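Local atomic coordinates of SVS_variant_AS1 (Streptomyces sp. CWA1, PDB entry 6TJA), a protein that probably cyclises geranylgeranyl diphosphate to spiroviolene, acting as an engineered, ancestrally reconstructed class I terpene cyclase. Residues V28-I36 with L73-Y81; V110-A119 with V127-R138. All blocks are in the same frame, centred on the assembly; numbering follows the deposited sequence.

How the contacts relate
Contact 1 (28-36 with 73-81) and contact 2 (110-119 with 127-138) lie one after the other along the chain, with centres about 16 Å apart. They meet directly: Trp35 NE1 of contact 1 reaches Asp132 OD2 of contact 2 at 2.8 Å, a probable hydrogen bond, and Trp35 CD1 packs 3.7 Å from Arg136 NH2. Helix 126-140 thus touches both helices of contact 1 on one side and helix 100-115 on another. Helix 70-91, the second helix of contact 1, probably carries the aspartate-rich metal-binding motif near its C-terminal end, as in related class I terpene cyclases. Both contacts join helices of the framework, their centres about 17 and 19 Å from that of the chain.

Contact 1 of 2, residues V28-I36 with L73-Y81; sequences VEKRAVEWI and LLATSLFVY
Leu74, the residue most covered here, sends its two methyl branches to different parts of helix 25-38. Its CG is trans to the backbone N (chi1 173°), which carries the branches outward across the gap: CD1 settles 3.8 Å from Ala32 N, while CD2 lies against one face of the Arg31 guanidinium, 3.5 Å from NH2. That charge is paired with Asp71, so the methyl covers the flat side of a group already engaged at its polar end. Val28 closes in from the preceding turn, its CG1 resting 3.8 Å from the CA of Leu74.

Tyr81 fills the other end. Ile36 CD1 stands over the ring, 3.7 Å from its centroid and 17° off the normal, a CH-pi contact, and Ala32 CB meets CE2 obliquely at 3.5 Å. The phenol OH donates to a water 2.5 Å away, which in turn donates to Glu29 OE2, giving a polar bridge between the helices.

Between these ends Leu78 CD1 sits 3.5 Å from the centroid of the five-membered ring of Trp35, almost exactly on its normal, and CD2, on the same side of the indole, comes up to Trp35 CE3. The indole NE1 is held elsewhere, by Asp132. Replacing Trp35 by an alanine is likely to leave Leu78 without its aromatic cover and Asp132 without this N-H partner.

The axes of segments 28-36 and 73-81 approach to 9.7 Å and cross at -52°, joining helices 25-38 and 70-91 as a packed pair within the all-alpha terpene synthase fold. No direct hydrogen bond crosses between the segments: cohesion rests on methyl groups against small side chains and flat pi faces, supplemented by the Glu29-water-Tyr81 bridge, while the polar ends of Arg31 and Trp35 go to Asp71 and Asp132.

Contact 2 of 2, residues V110-A119 with V127-R138; sequences VQRALEAPSA and VPALQDIARRFR
Leu130 CD2 is wedged between Val110 and Leu114, 3.6 Å from Val110 CG1 and 4.0 Å from Leu114 CB. This apolar centre joins helices 100-115 and 126-140 of the all-alpha class I terpene synthase fold. The axes of their segments 110-115 and 127-138 approach to 9.0 Å, and the N-to-C directions of these segments differ by just 32°, so the chain between them must run back along the pair before the second helix starts.

The apolar strip continues both ways from Leu130. One turn back on helix 126-140, Val127 CG1 meets Ala113 CB at 3.8 Å. In the other direction Leu114 swings its CG beside its own carbonyl carbon (chi1 177°), sending CD1 to Ala134 CB.

Outward, Gln131 ties helix 126-140 to the end of helix 100-115 and the type I turn 116-119. Its NE2 donates to Ala119 O at 3.1 Å with the acceptor close to the amide plane, although the donor stands well above the carbonyl plane of Ala119. The same nitrogen makes a long, weak bond to Ala113 O.

At the rim, the extended Arg138 side chain brings its guanidinium edge to Leu114 O, at the C-terminal end of helix 100-115, and Pro117 CG covers one face of the group. The turn itself meets the second subunit: Pro117 packs on Leu358 of that subunit, and Ser118 OG bonds to its Pro348 O.

Arg138 NH2 binds Leu114 O on a lone pair in the carbonyl plane, at 3.1 Å with an N-H...O angle of 153°. NH1 adds a weak bond to that oxygen and a weak one to a water, which donates to Ala113 O at 2.7 Å.

Contact 1 of 2, residues V28-I36 with L73-Y81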
loop_
_atom_site.group_PDB
_atom_site.type_symbol
_atom_site.label_atom_id
_atom_site.label_comp_id
_atom_site.label_asym_id
_atom_site.label_seq_id
_atom_site.Cartn_x
_atom_site.Cartn_y
_atom_site.Cartn_z
ATOM N N VAL A 28 -4.753 25.945 16.562
ATOM C CA VAL A 28 -4.515 25.070 15.380
ATOM C C VAL A 28 -5.757 25.099 14.489
ATOM O O VAL A 28 -5.591 25.211 13.298
ATOM C CB VAL A 28 -4.103 23.643 15.789
ATOM C CG1 VAL A 28 -4.231 22.665 14.637
ATOM C CG2 VAL A 28 -2.683 23.672 16.312
ATOM N N GLU A 29 -6.957 25.040 15.050
ATOM C CA GLU A 29 -8.209 25.076 14.251
ATOM C C GLU A 29 -8.268 26.371 13.420
ATOM O O GLU A 29 -8.778 26.334 12.280
ATOM C CB GLU A 29 -9.427 24.936 15.159
ATOM C CG GLU A 29 -10.698 24.626 14.392
ATOM C CD GLU A 29 -12.000 24.840 15.146
ATOM O OE1 GLU A 29 -11.972 24.842 16.410
ATOM O OE2 GLU A 29 -13.047 25.009 14.462
ATOM N N LYS A 30 -7.786 27.492 13.956
ATOM C CA LYS A 30 -7.884 28.803 13.268
ATOM C C LYS A 30 -7.026 28.701 12.006
ATOM O O LYS A 30 -7.529 28.972 10.918
ATOM C CB LYS A 30 -7.398 29.944 14.167
ATOM C CG LYS A 30 -8.345 31.124 14.289
ATOM C CD LYS A 30 -7.648 32.470 14.399
ATOM C CE LYS A 30 -8.640 33.620 14.379
ATOM N NZ LYS A 30 -8.035 34.887 14.856
ATOM N N ARG A 31 -5.778 28.271 12.163
ATOM C CA ARG A 31 -4.838 28.067 11.031
ATOM C C ARG A 31 -5.444 27.072 10.037
ATOM O O ARG A 31 -5.302 27.306 8.816
ATOM C CB ARG A 31 -3.473 27.658 11.579
ATOM C CG ARG A 31 -2.852 28.744 12.451
ATOM C CD ARG A 31 -1.595 28.251 13.133
ATOM N NE ARG A 31 -0.559 27.894 12.175
ATOM C CZ ARG A 31 0.572 27.260 12.481
ATOM N NH1 ARG A 31 0.822 26.853 13.718
ATOM N NH2 ARG A 31 1.457 27.023 11.536
ATOM N N ALA A 32 -6.128 26.025 10.527
ATOM C CA ALA A 32 -6.735 24.964 9.686
ATOM C C ALA A 32 -7.847 25.577 8.827
ATOM O O ALA A 32 -7.884 25.317 7.617
ATOM C CB ALA A 32 -7.238 23.826 10.541
ATOM N N VAL A 33 -8.647 26.429 9.426
ATOM C CA VAL A 33 -9.716 27.103 8.755
ATOM C C VAL A 33 -9.168 28.026 7.695
ATOM O O VAL A 33 -9.727 28.103 6.646
ATOM C CB VAL A 33 -10.596 27.866 9.727
ATOM C CG1 VAL A 33 -11.556 28.741 8.975
ATOM C CG2 VAL A 33 -11.348 26.902 10.602
ATOM N N GLU A 34 -8.066 28.701 7.948
ATOM C CA GLU A 34 -7.535 29.548 6.906
ATOM C C GLU A 34 -6.940 28.760 5.768
ATOM O O GLU A 34 -7.137 29.101 4.648
ATOM C CB GLU A 34 -6.674 30.743 7.365
ATOM C CG GLU A 34 -5.609 30.540 8.412
ATOM C CD GLU A 34 -5.388 31.748 9.343
ATOM O OE1 GLU A 34 -6.287 32.597 9.516
ATOM O OE2 GLU A 34 -4.310 31.842 9.942
ATOM N N TRP A 35 -6.225 27.696 6.063
ATOM C CA TRP A 35 -5.654 26.805 5.006
ATOM C C TRP A 35 -6.766 26.295 4.087
ATOM O O TRP A 35 -6.536 26.259 2.852
ATOM C CB TRP A 35 -4.900 25.622 5.607
ATOM C CG TRP A 35 -4.388 24.620 4.622
ATOM C CD1 TRP A 35 -3.152 24.595 4.045
ATOM C CD2 TRP A 35 -5.085 23.462 4.134
ATOM N NE1 TRP A 35 -3.035 23.496 3.236
ATOM C CE2 TRP A 35 -4.204 22.784 3.271
ATOM C CE3 TRP A 35 -6.337 22.901 4.386
ATOM C CZ2 TRP A 35 -4.553 21.598 2.632
ATOM C CZ3 TRP A 35 -6.677 21.717 3.775
ATOM C CH2 TRP A 35 -5.799 21.077 2.900
ATOM N N ILE A 36 -7.885 25.878 4.687
ATOM C CA ILE A 36 -9.058 25.286 3.984
ATOM C C ILE A 36 -9.565 26.294 2.952
ATOM O O ILE A 36 -9.771 25.868 1.808
ATOM C CB ILE A 36 -10.173 24.861 4.964
ATOM C CG1 ILE A 36 -9.752 23.671 5.824
ATOM C CG2 ILE A 36 -11.461 24.554 4.225
ATOM C CD1 ILE A 36 -10.742 23.329 6.922
ATOM N N LEU A 73 0.920 19.250 14.526
ATOM C CA LEU A 73 -0.504 18.973 14.815
ATOM C C LEU A 73 -1.344 19.615 13.715
ATOM O O LEU A 73 -2.406 19.053 13.377
ATOM C CB LEU A 73 -0.885 19.506 16.202
ATOM C CG LEU A 73 -2.344 19.309 16.591
ATOM C CD1 LEU A 73 -2.732 17.828 16.526
ATOM C CD2 LEU A 73 -2.609 19.864 17.966
ATOM N N LEU A 74 -0.908 20.767 13.192
ATOM C CA LEU A 74 -1.653 21.433 12.099
ATOM C C LEU A 74 -1.616 20.538 10.859
ATOM O O LEU A 74 -2.680 20.278 10.303
ATOM C CB LEU A 74 -1.075 22.821 11.793
ATOM C CG LEU A 74 -1.671 23.510 10.565
ATOM C CD1 LEU A 74 -3.193 23.593 10.684
ATOM C CD2 LEU A 74 -1.047 24.893 10.380
ATOM N N ALA A 75 -0.431 20.113 10.435
ATOM C CA ALA A 75 -0.247 19.366 9.172
ATOM C C ALA A 75 -1.082 18.077 9.221
ATOM O O ALA A 75 -1.849 17.812 8.274
ATOM C CB ALA A 75 1.214 19.095 8.953
ATOM N N THR A 76 -0.997 17.325 10.315
ATOM C CA THR A 76 -1.760 16.058 10.471
ATOM C C THR A 76 -3.256 16.396 10.531
ATOM O O THR A 76 -4.020 15.716 9.845
ATOM C CB THR A 76 -1.228 15.265 11.662
ATOM O OG1 THR A 76 -1.339 16.105 12.808
ATOM C CG2 THR A 76 0.209 14.832 11.468
ATOM N N SER A 77 -3.661 17.456 11.244
ATOM C CA SER A 77 -5.085 17.899 11.270
ATOM C C SER A 77 -5.583 18.219 9.850
ATOM O O SER A 77 -6.687 17.827 9.519
ATOM C CB SER A 77 -5.291 19.055 12.207
ATOM O OG SER A 77 -5.189 18.627 13.557
ATOM N N LEU A 78 -4.793 18.891 9.016
ATOM C CA LEU A 78 -5.189 19.189 7.605
ATOM C C LEU A 78 -5.564 17.900 6.866
ATOM O O LEU A 78 -6.612 17.870 6.185
ATOM C CB LEU A 78 -4.038 19.911 6.902
ATOM C CG LEU A 78 -3.711 21.299 7.457
ATOM C CD1 LEU A 78 -2.704 21.993 6.564
ATOM C CD2 LEU A 78 -4.968 22.142 7.590
ATOM N N PHE A 79 -4.750 16.853 6.972
ATOM C CA PHE A 79 -5.057 15.587 6.266
ATOM C C PHE A 79 -6.387 15.043 6.765
ATOM O O PHE A 79 -7.035 14.343 6.003
ATOM C CB PHE A 79 -4.013 14.487 6.428
ATOM C CG PHE A 79 -4.453 13.218 5.742
ATOM C CD1 PHE A 79 -4.461 13.131 4.357
ATOM C CD2 PHE A 79 -4.904 12.134 6.469
ATOM C CE1 PHE A 79 -4.856 11.966 3.712
ATOM C CE2 PHE A 79 -5.387 11.005 5.816
ATOM C CZ PHE A 79 -5.362 10.929 4.438
ATOM N N VAL A 80 -6.767 15.282 8.017
ATOM C CA VAL A 80 -8.078 14.745 8.496
ATOM C C VAL A 80 -9.204 15.513 7.791
ATOM O O VAL A 80 -10.209 14.836 7.419
ATOM C CB VAL A 80 -8.253 14.766 10.018
ATOM C CG1 VAL A 80 -9.679 14.351 10.400
ATOM C CG2 VAL A 80 -7.229 13.876 10.701
ATOM N N TYR A 81 -9.050 16.836 7.591
ATOM C CA TYR A 81 -10.025 17.653 6.809
ATOM C C TYR A 81 -10.106 17.090 5.380
ATOM O O TYR A 81 -11.221 16.809 4.839
ATOM C CB TYR A 81 -9.651 19.139 6.802
ATOM C CG TYR A 81 -9.961 19.876 8.082
ATOM C CD1 TYR A 81 -11.258 20.209 8.417
ATOM C CD2 TYR A 81 -8.961 20.236 8.966
ATOM C CE1 TYR A 81 -11.556 20.880 9.598
ATOM C CE2 TYR A 81 -9.236 20.935 10.129
ATOM C CZ TYR A 81 -10.540 21.247 10.450
ATOM O OH TYR A 81 -10.814 21.877 11.608
HETATM O O HOH W 1 -12.925 23.235 11.946
#

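Contact 2 of 2, residues V110-A119 with V127-R138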
loop_
_atom_site.group_PDB
_atom_site.type_symbol
_atom_site.label_atom_id
_atom_site.label_comp_id
_atom_site.label_asym_id
_atom_site.label_seq_id
_atom_site.Cartn_x
_atom_site.Cartn_y
_atom_site.Cartn_z
ATOM N N VAL A 110 -4.047 9.945 -7.356
ATOM C CA VAL A 110 -3.906 10.614 -6.029
ATOM C C VAL A 110 -2.712 10.000 -5.274
ATOM O O VAL A 110 -1.861 10.763 -4.759
ATOM C CB VAL A 110 -5.217 10.524 -5.237
ATOM C CG1 VAL A 110 -5.071 11.023 -3.815
ATOM C CG2 VAL A 110 -6.296 11.294 -5.954
ATOM N N GLN A 111 -2.641 8.672 -5.223
ATOM C CA GLN A 111 -1.534 7.992 -4.526
ATOM C C GLN A 111 -0.197 8.468 -5.150
ATOM O O GLN A 111 0.684 8.877 -4.394
ATOM C CB GLN A 111 -1.790 6.486 -4.487
ATOM C CG GLN A 111 -0.725 5.720 -3.727
ATOM C CD GLN A 111 -0.674 5.968 -2.237
ATOM O OE1 GLN A 111 -1.699 6.233 -1.579
ATOM N NE2 GLN A 111 0.533 5.831 -1.684
ATOM N N ARG A 112 -0.076 8.521 -6.472
ATOM C CA ARG A 112 1.178 8.938 -7.143
ATOM C C ARG A 112 1.543 10.376 -6.746
ATOM O O ARG A 112 2.712 10.605 -6.409
ATOM C CB ARG A 112 1.089 8.764 -8.659
ATOM C CG ARG A 112 2.402 9.066 -9.377
ATOM C CD ARG A 112 3.480 8.069 -9.002
ATOM N NE ARG A 112 4.816 8.432 -9.427
ATOM C CZ ARG A 112 5.937 7.904 -8.940
ATOM N NH1 ARG A 112 5.883 6.970 -8.002
ATOM N NH2 ARG A 112 7.112 8.282 -9.428
ATOM N N ALA A 113 0.578 11.287 -6.717
ATOM C CA ALA A 113 0.748 12.701 -6.293
ATOM C C ALA A 113 1.326 12.786 -4.879
ATOM O O ALA A 113 2.144 13.710 -4.616
ATOM C CB ALA A 113 -0.577 13.414 -6.374
ATOM N N LEU A 114 0.898 11.882 -3.991
ATOM C CA LEU A 114 1.364 11.827 -2.577
ATOM C C LEU A 114 2.850 11.440 -2.540
ATOM O O LEU A 114 3.544 11.954 -1.671
ATOM C CB LEU A 114 0.509 10.824 -1.796
ATOM C CG LEU A 114 0.913 10.601 -0.343
ATOM C CD1 LEU A 114 0.908 11.917 0.451
ATOM C CD2 LEU A 114 -0.007 9.575 0.319
ATOM N N GLU A 115 3.292 10.573 -3.456
ATOM C CA GLU A 115 4.650 9.980 -3.475
ATOM C C GLU A 115 5.607 10.788 -4.363
ATOM O O GLU A 115 6.806 10.668 -4.151
ATOM C CB GLU A 115 4.592 8.543 -3.999
ATOM C CG GLU A 115 3.783 7.649 -3.087
ATOM C CD GLU A 115 3.898 6.151 -3.279
ATOM O OE1 GLU A 115 5.035 5.654 -3.435
ATOM O OE2 GLU A 115 2.838 5.481 -3.192
ATOM N N ALA A 116 5.083 11.558 -5.286
ATOM C CA ALA A 116 5.872 12.324 -6.214
ATOM C C ALA A 116 5.450 13.766 -6.265
ATOM O O ALA A 116 4.435 14.074 -6.776
ATOM C CB ALA A 116 5.747 11.710 -7.578
ATOM N N PRO A 117 6.266 14.650 -5.737
ATOM C CA PRO A 117 6.029 16.088 -5.689
ATOM C C PRO A 117 5.982 16.736 -7.053
ATOM O O PRO A 117 5.358 17.740 -7.179
ATOM C CB PRO A 117 7.206 16.619 -4.883
ATOM C CG PRO A 117 7.758 15.470 -4.200
ATOM C CD PRO A 117 7.486 14.274 -5.034
ATOM N N SER A 118 6.618 16.142 -8.042
ATOM C CA SER A 118 6.619 16.680 -9.432
ATOM C C SER A 118 5.284 16.376 -10.134
ATOM O O SER A 118 4.983 17.008 -11.163
ATOM C CB SER A 118 7.801 16.170 -10.220
ATOM O OG SER A 118 7.875 14.751 -10.203
ATOM N N ALA A 119 4.487 15.471 -9.580
ATOM C CA ALA A 119 3.166 15.097 -10.121
ATOM C C ALA A 119 2.322 16.362 -10.330
ATOM O O ALA A 119 2.394 17.280 -9.460
ATOM C CB ALA A 119 2.485 14.118 -9.189
ATOM N N VAL A 127 -5.895 17.268 -5.389
ATOM C CA VAL A 127 -4.475 16.825 -5.520
ATOM C C VAL A 127 -3.534 17.900 -4.975
ATOM O O VAL A 127 -2.705 17.563 -4.136
ATOM C CB VAL A 127 -4.121 16.340 -6.936
ATOM C CG1 VAL A 127 -2.635 16.450 -7.245
ATOM C CG2 VAL A 127 -4.619 14.920 -7.136
ATOM N N PRO A 128 -3.597 19.189 -5.390
ATOM C CA PRO A 128 -2.667 20.198 -4.876
ATOM C C PRO A 128 -2.731 20.325 -3.342
ATOM O O PRO A 128 -1.690 20.382 -2.719
ATOM C CB PRO A 128 -3.086 21.521 -5.565
ATOM C CG PRO A 128 -3.848 21.047 -6.807
ATOM C CD PRO A 128 -4.518 19.751 -6.393
ATOM N N ALA A 129 -3.932 20.288 -2.767
ATOM C CA ALA A 129 -4.154 20.256 -1.302
ATOM C C ALA A 129 -3.369 19.099 -0.642
ATOM O O ALA A 129 -2.645 19.361 0.364
ATOM C CB ALA A 129 -5.637 20.168 -1.031
ATOM N N LEU A 130 -3.500 17.872 -1.173
ATOM C CA LEU A 130 -2.788 16.683 -0.642
ATOM C C LEU A 130 -1.291 16.927 -0.751
ATOM O O LEU A 130 -0.562 16.507 0.153
ATOM C CB LEU A 130 -3.181 15.402 -1.397
ATOM C CG LEU A 130 -2.554 14.121 -0.844
ATOM C CD1 LEU A 130 -2.946 13.921 0.622
ATOM C CD2 LEU A 130 -2.933 12.892 -1.648
ATOM N N GLN A 131 -0.838 17.545 -1.840
ATOM C CA GLN A 131 0.616 17.725 -2.098
ATOM C C GLN A 131 1.206 18.718 -1.089
ATOM O O GLN A 131 2.405 18.565 -0.751
ATOM C CB GLN A 131 0.861 18.139 -3.544
ATOM C CG GLN A 131 0.727 16.976 -4.516
ATOM C CD GLN A 131 1.143 17.371 -5.908
ATOM O OE1 GLN A 131 0.647 18.350 -6.438
ATOM N NE2 GLN A 131 2.042 16.601 -6.504
ATOM N N ASP A 132 0.412 19.699 -0.664
ATOM C CA ASP A 132 0.799 20.707 0.349
ATOM C C ASP A 132 0.958 19.996 1.696
ATOM O O ASP A 132 1.999 20.159 2.350
ATOM C CB ASP A 132 -0.255 21.808 0.476
ATOM C CG ASP A 132 0.180 22.903 1.442
ATOM O OD1 ASP A 132 1.155 23.635 1.127
ATOM O OD2 ASP A 132 -0.396 22.962 2.518
ATOM N N ILE A 133 -0.039 19.184 2.065
ATOM C CA ILE A 133 0.036 18.327 3.273
ATOM C C ILE A 133 1.311 17.502 3.163
ATOM O O ILE A 133 2.089 17.539 4.105
ATOM C CB ILE A 133 -1.201 17.439 3.448
ATOM C CG1 ILE A 133 -2.445 18.268 3.772
ATOM C CG2 ILE A 133 -0.926 16.385 4.509
ATOM C CD1 ILE A 133 -3.758 17.568 3.431
ATOM N N ALA A 134 1.529 16.811 2.045
ATOM C CA ALA A 134 2.713 15.938 1.861
ATOM C C ALA A 134 4.004 16.739 2.060
ATOM O O ALA A 134 4.931 16.194 2.672
ATOM C CB ALA A 134 2.700 15.279 0.511
ATOM N N ARG A 135 4.066 17.967 1.535
ATOM C CA ARG A 135 5.269 18.837 1.611
ATOM C C ARG A 135 5.536 19.124 3.097
ATOM O O ARG A 135 6.697 18.970 3.565
ATOM C CB ARG A 135 5.055 20.108 0.780
ATOM C CG ARG A 135 6.235 21.075 0.836
ATOM C CD ARG A 135 5.920 22.483 0.353
ATOM N NE ARG A 135 4.667 23.007 0.903
ATOM C CZ ARG A 135 4.461 23.402 2.168
ATOM N NH1 ARG A 135 5.423 23.332 3.083
ATOM N NH2 ARG A 135 3.265 23.860 2.508
ATOM N N ARG A 136 4.481 19.455 3.836
ATOM C CA ARG A 136 4.572 19.640 5.305
ATOM C C ARG A 136 5.176 18.381 5.943
ATOM O O ARG A 136 6.122 18.519 6.729
ATOM C CB ARG A 136 3.195 19.995 5.867
ATOM C CG ARG A 136 2.725 21.383 5.461
ATOM C CD ARG A 136 1.263 21.642 5.740
ATOM N NE ARG A 136 0.828 22.935 5.193
ATOM C CZ ARG A 136 0.671 24.058 5.887
ATOM N NH1 ARG A 136 0.905 24.125 7.186
ATOM N NH2 ARG A 136 0.277 25.140 5.264
ATOM N N PHE A 137 4.662 17.191 5.628
ATOM C CA PHE A 137 5.086 15.924 6.282
ATOM C C PHE A 137 6.566 15.718 6.014
ATOM O O PHE A 137 7.251 15.272 6.915
ATOM C CB PHE A 137 4.275 14.729 5.788
ATOM C CG PHE A 137 2.876 14.628 6.334
ATOM C CD1 PHE A 137 2.350 15.605 7.158
ATOM C CD2 PHE A 137 2.077 13.556 5.992
ATOM C CE1 PHE A 137 1.062 15.489 7.660
ATOM C CE2 PHE A 137 0.802 13.428 6.512
ATOM C CZ PHE A 137 0.299 14.392 7.351
ATOM N N ARG A 138 7.038 16.056 4.821
ATOM C CA ARG A 138 8.460 15.856 4.438
ATOM C C ARG A 138 9.338 16.931 5.097
ATOM O O ARG A 138 10.508 16.656 5.261
ATOM C CB ARG A 138 8.634 15.897 2.915
ATOM C CG ARG A 138 8.006 14.711 2.197
ATOM C CD ARG A 138 8.459 14.554 0.757
ATOM N NE ARG A 138 7.987 13.267 0.279
ATOM C CZ ARG A 138 6.833 13.040 -0.370
ATOM N NH1 ARG A 138 6.003 14.030 -0.672
ATOM N NH2 ARG A 138 6.552 11.803 -0.749
HETATM O O HOH W 2 4.118 14.777 -3.068
#